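Local coordinates for protein D-glucosaminate-6-phosphate ammonia lyase (PDB 7LCE) that is an enzyme of the pyridoxal-phosphate-dependent aminotransferase superfamily, related to selenocysteine synthases, with its cofactor held covalently in the chain, at residues A[268-273]-A[288-293]. Residues are numbered along the deposited sequence; the frame is centred on the assembly and turned at random.
Sequences VTAAQL and ADIEQD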
ATOM      1  N   VAL A 268     -28.243  17.197 -56.192  1.00116.01           N
ATOM      2  CA  VAL A 268     -27.754  17.620 -57.499  1.00107.24           C
ATOM      3  C   VAL A 268     -27.844  16.443 -58.461  1.00109.69           C
ATOM      4  O   VAL A 268     -27.236  15.389 -58.234  1.00114.86           O
ATOM      5  CB  VAL A 268     -26.322  18.158 -57.403  1.00 95.14           C
ATOM      6  CG1 VAL A 268     -25.871  18.704 -58.746  1.00 89.96           C
ATOM      7  CG2 VAL A 268     -26.228  19.228 -56.325  1.00110.13           C
ATOM      8  N   THR A 269     -28.594  16.616 -59.544  1.00100.03           N
ATOM      9  CA  THR A 269     -28.731  15.553 -60.525  1.00104.28           C
ATOM     10  C   THR A 269     -27.505  15.505 -61.430  1.00 97.24           C
ATOM     11  O   THR A 269     -26.753  16.475 -61.556  1.00103.46           O
ATOM     12  CB  THR A 269     -29.994  15.745 -61.368  1.00104.94           C
ATOM     13  OG1 THR A 269     -29.815  16.852 -62.261  1.00111.93           O
ATOM     14  CG2 THR A 269     -31.197  16.008 -60.476  1.00122.77           C
ATOM     15  N   ALA A 270     -27.303  14.346 -62.063  1.00 86.47           N
ATOM     16  CA  ALA A 270     -26.192  14.208 -62.997  1.00 71.90           C
ATOM     17  C   ALA A 270     -26.343  15.154 -64.180  1.00 79.64           C
ATOM     18  O   ALA A 270     -25.341  15.608 -64.745  1.00 82.17           O
ATOM     19  CB  ALA A 270     -26.083  12.762 -63.478  1.00 82.41           C
ATOM     20  N   ALA A 271     -27.582  15.461 -64.572  1.00 86.90           N
ATOM     21  CA  ALA A 271     -27.802  16.410 -65.657  1.00 85.44           C
ATOM     22  C   ALA A 271     -27.268  17.792 -65.300  1.00 84.14           C
ATOM     23  O   ALA A 271     -26.711  18.491 -66.155  1.00 93.57           O
ATOM     24  CB  ALA A 271     -29.289  16.480 -66.006  1.00 70.85           C
ATOM     25  N   GLN A 272     -27.429  18.206 -64.039  1.00 69.57           N
ATOM     26  CA  GLN A 272     -26.934  19.517 -63.626  1.00 75.67           C
ATOM     27  C   GLN A 272     -25.412  19.560 -63.645  1.00 84.40           C
ATOM     28  O   GLN A 272     -24.816  20.595 -63.967  1.00 93.62           O
ATOM     29  CB  GLN A 272     -27.445  19.859 -62.229  1.00 85.16           C
ATOM     30  CG  GLN A 272     -28.940  20.070 -62.128  1.00 90.34           C
ATOM     31  CD  GLN A 272     -29.399  20.185 -60.687  1.00110.08           C
ATOM     32  OE1 GLN A 272     -30.108  19.318 -60.179  1.00114.04           O
ATOM     33  NE2 GLN A 272     -28.988  21.258 -60.020  1.00110.68           N
ATOM     34  N   LEU A 273     -24.767  18.446 -63.296  1.00 79.53           N
ATOM     35  CA  LEU A 273     -23.314  18.374 -63.251  1.00 70.27           C
ATOM     36  C   LEU A 273     -22.691  18.285 -64.637  1.00 76.50           C
ATOM     37  O   LEU A 273     -21.521  18.647 -64.802  1.00 80.60           O
ATOM     38  CB  LEU A 273     -22.880  17.172 -62.413  1.00 70.22           C
ATOM     39  CG  LEU A 273     -23.152  17.284 -60.914  1.00 65.44           C
ATOM     40  CD1 LEU A 273     -22.562  16.101 -60.168  1.00 73.00           C
ATOM     41  CD2 LEU A 273     -22.593  18.589 -60.382  1.00 58.85           C
ATOM     42  N   ALA A 288     -13.011  15.501 -67.265  1.00 73.26           N
ATOM     43  CA  ALA A 288     -13.978  15.393 -66.184  1.00 74.04           C
ATOM     44  C   ALA A 288     -15.151  14.524 -66.617  1.00 76.38           C
ATOM     45  O   ALA A 288     -15.618  14.617 -67.756  1.00 75.65           O
ATOM     46  CB  ALA A 288     -14.485  16.771 -65.747  1.00 76.08           C
ATOM     47  N   ASP A 289     -15.620  13.677 -65.701  1.00 72.42           N
ATOM     48  CA  ASP A 289     -16.796  12.853 -65.940  1.00 65.06           C
ATOM     49  C   ASP A 289     -17.513  12.648 -64.615  1.00 66.73           C
ATOM     50  O   ASP A 289     -16.901  12.717 -63.546  1.00 87.47           O
ATOM     51  CB  ASP A 289     -16.448  11.495 -66.556  1.00 70.33           C
ATOM     52  CG  ASP A 289     -15.532  10.672 -65.673  1.00 87.18           C
ATOM     53  OD1 ASP A 289     -14.437  11.161 -65.325  1.00 91.95           O
ATOM     54  OD2 ASP A 289     -15.915   9.535 -65.323  1.00 82.30           O
ATOM     55  N   ILE A 290     -18.814  12.412 -64.696  1.00 78.70           N
ATOM     56  CA  ILE A 290     -19.651  12.200 -63.521  1.00 65.66           C
ATOM     57  C   ILE A 290     -19.626  10.729 -63.127  1.00 77.83           C
ATOM     58  O   ILE A 290     -19.705   9.838 -63.981  1.00 86.94           O
ATOM     59  CB  ILE A 290     -21.085  12.684 -63.796  1.00 60.26           C
ATOM     60  CG1 ILE A 290     -21.045  14.109 -64.353  1.00 60.70           C
ATOM     61  CG2 ILE A 290     -21.932  12.616 -62.534  1.00 75.87           C
ATOM     62  CD1 ILE A 290     -22.367  14.592 -64.873  1.00 98.72           C
ATOM     63  N   GLU A 291     -19.527  10.477 -61.821  1.00 74.47           N
ATOM     64  CA  GLU A 291     -19.447   9.126 -61.280  1.00 89.91           C
ATOM     65  C   GLU A 291     -20.321   9.040 -60.039  1.00 94.04           C
ATOM     66  O   GLU A 291     -20.183   9.857 -59.123  1.00 79.55           O
ATOM     67  CB  GLU A 291     -17.998   8.746 -60.939  1.00 97.95           C
ATOM     68  CG  GLU A 291     -17.810   7.286 -60.549  1.00119.62           C
ATOM     69  CD  GLU A 291     -16.600   7.064 -59.657  1.00131.74           C
ATOM     70  OE1 GLU A 291     -16.084   8.050 -59.084  1.00112.24           O
ATOM     71  OE2 GLU A 291     -16.165   5.900 -59.526  1.00136.00           O
ATOM     72  N   GLN A 292     -21.223   8.062 -60.020  1.00 91.27           N
ATOM     73  CA  GLN A 292     -22.061   7.811 -58.859  1.00102.00           C
ATOM     74  C   GLN A 292     -21.298   7.067 -57.764  1.00105.50           C
ATOM     75  O   GLN A 292     -20.301   6.385 -58.012  1.00109.77           O
ATOM     76  CB  GLN A 292     -23.310   7.027 -59.265  1.00109.73           C
ATOM     77  CG  GLN A 292     -24.506   7.263 -58.360  1.00122.74           C
ATOM     78  CD  GLN A 292     -25.680   6.372 -58.697  1.00116.36           C
ATOM     79  OE1 GLN A 292     -25.740   5.790 -59.781  1.00113.38           O
ATOM     80  NE2 GLN A 292     -26.607   6.233 -57.757  1.00131.03           N
ATOM     81  N   ASP A 293     -21.795   7.213 -56.538  1.00119.44           N
ATOM     82  CA  ASP A 293     -21.217   6.560 -55.369  1.00133.58           C
ATOM     83  C   ASP A 293     -21.381   5.043 -55.450  1.00145.33           C
ATOM     84  O   ASP A 293     -22.386   4.530 -55.949  1.00152.40           O
ATOM     85  CB  ASP A 293     -21.848   7.104 -54.090  1.00135.06           C
ATOM     86  CG  ASP A 293     -21.111   6.652 -52.843  1.00145.92           C
ATOM     87  OD1 ASP A 293     -19.890   6.898 -52.754  1.00145.35           O
ATOM     88  OD2 ASP A 293     -21.751   6.044 -51.959  1.00144.15           O
TER
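Ile290 reaches from its strand to the first turn of helix 270-282 and touches Ala270 and Leu273. Its CD1 lies alongside Leu273 CB at 3.6 Å. Its other branch, CG2, sits 4.3 Å from Ala270 CB. Thus the two branches meet residues three apart on the helix. CG1 is anti to the carbonyl carbon (chi1 -51°), and chi2 is extended (170°). This carries CD1 to Leu273 CB, and leaves CG2 for Ala270.

The helix start is fixed by a capping box. Thr269 is the N-cap. Gln272 N donates to Thr269 OG1 at 3.3 Å. In return Thr269 N donates to Gln272 OE1 at 3.2 Å, nearly straight at the hydrogen but well above the carbonyl plane. Thr269 OG1 also donates to Gln272 OE1, 3.2 Å away, in the carbonyl plane on a lone pair. OE1 therefore accepts two bonds from one residue.

Further out, Ala270 and Leu273 also touch Trp300 on the neighbouring antiparallel strand, 300-306. Asp289 pairs with Arg303 of that strand in a salt bridge. The contact joins the helix to strand 286-292, outermost within this chain in a three-stranded antiparallel sheet, with the two elements consecutive in the chain.

The capping bonds lie within 268-273, and the strand's salt bridges go to Arg297, Arg301 and Arg303. Neither set links the two segments. Their small interface rests on apolar methyl and methylene contacts.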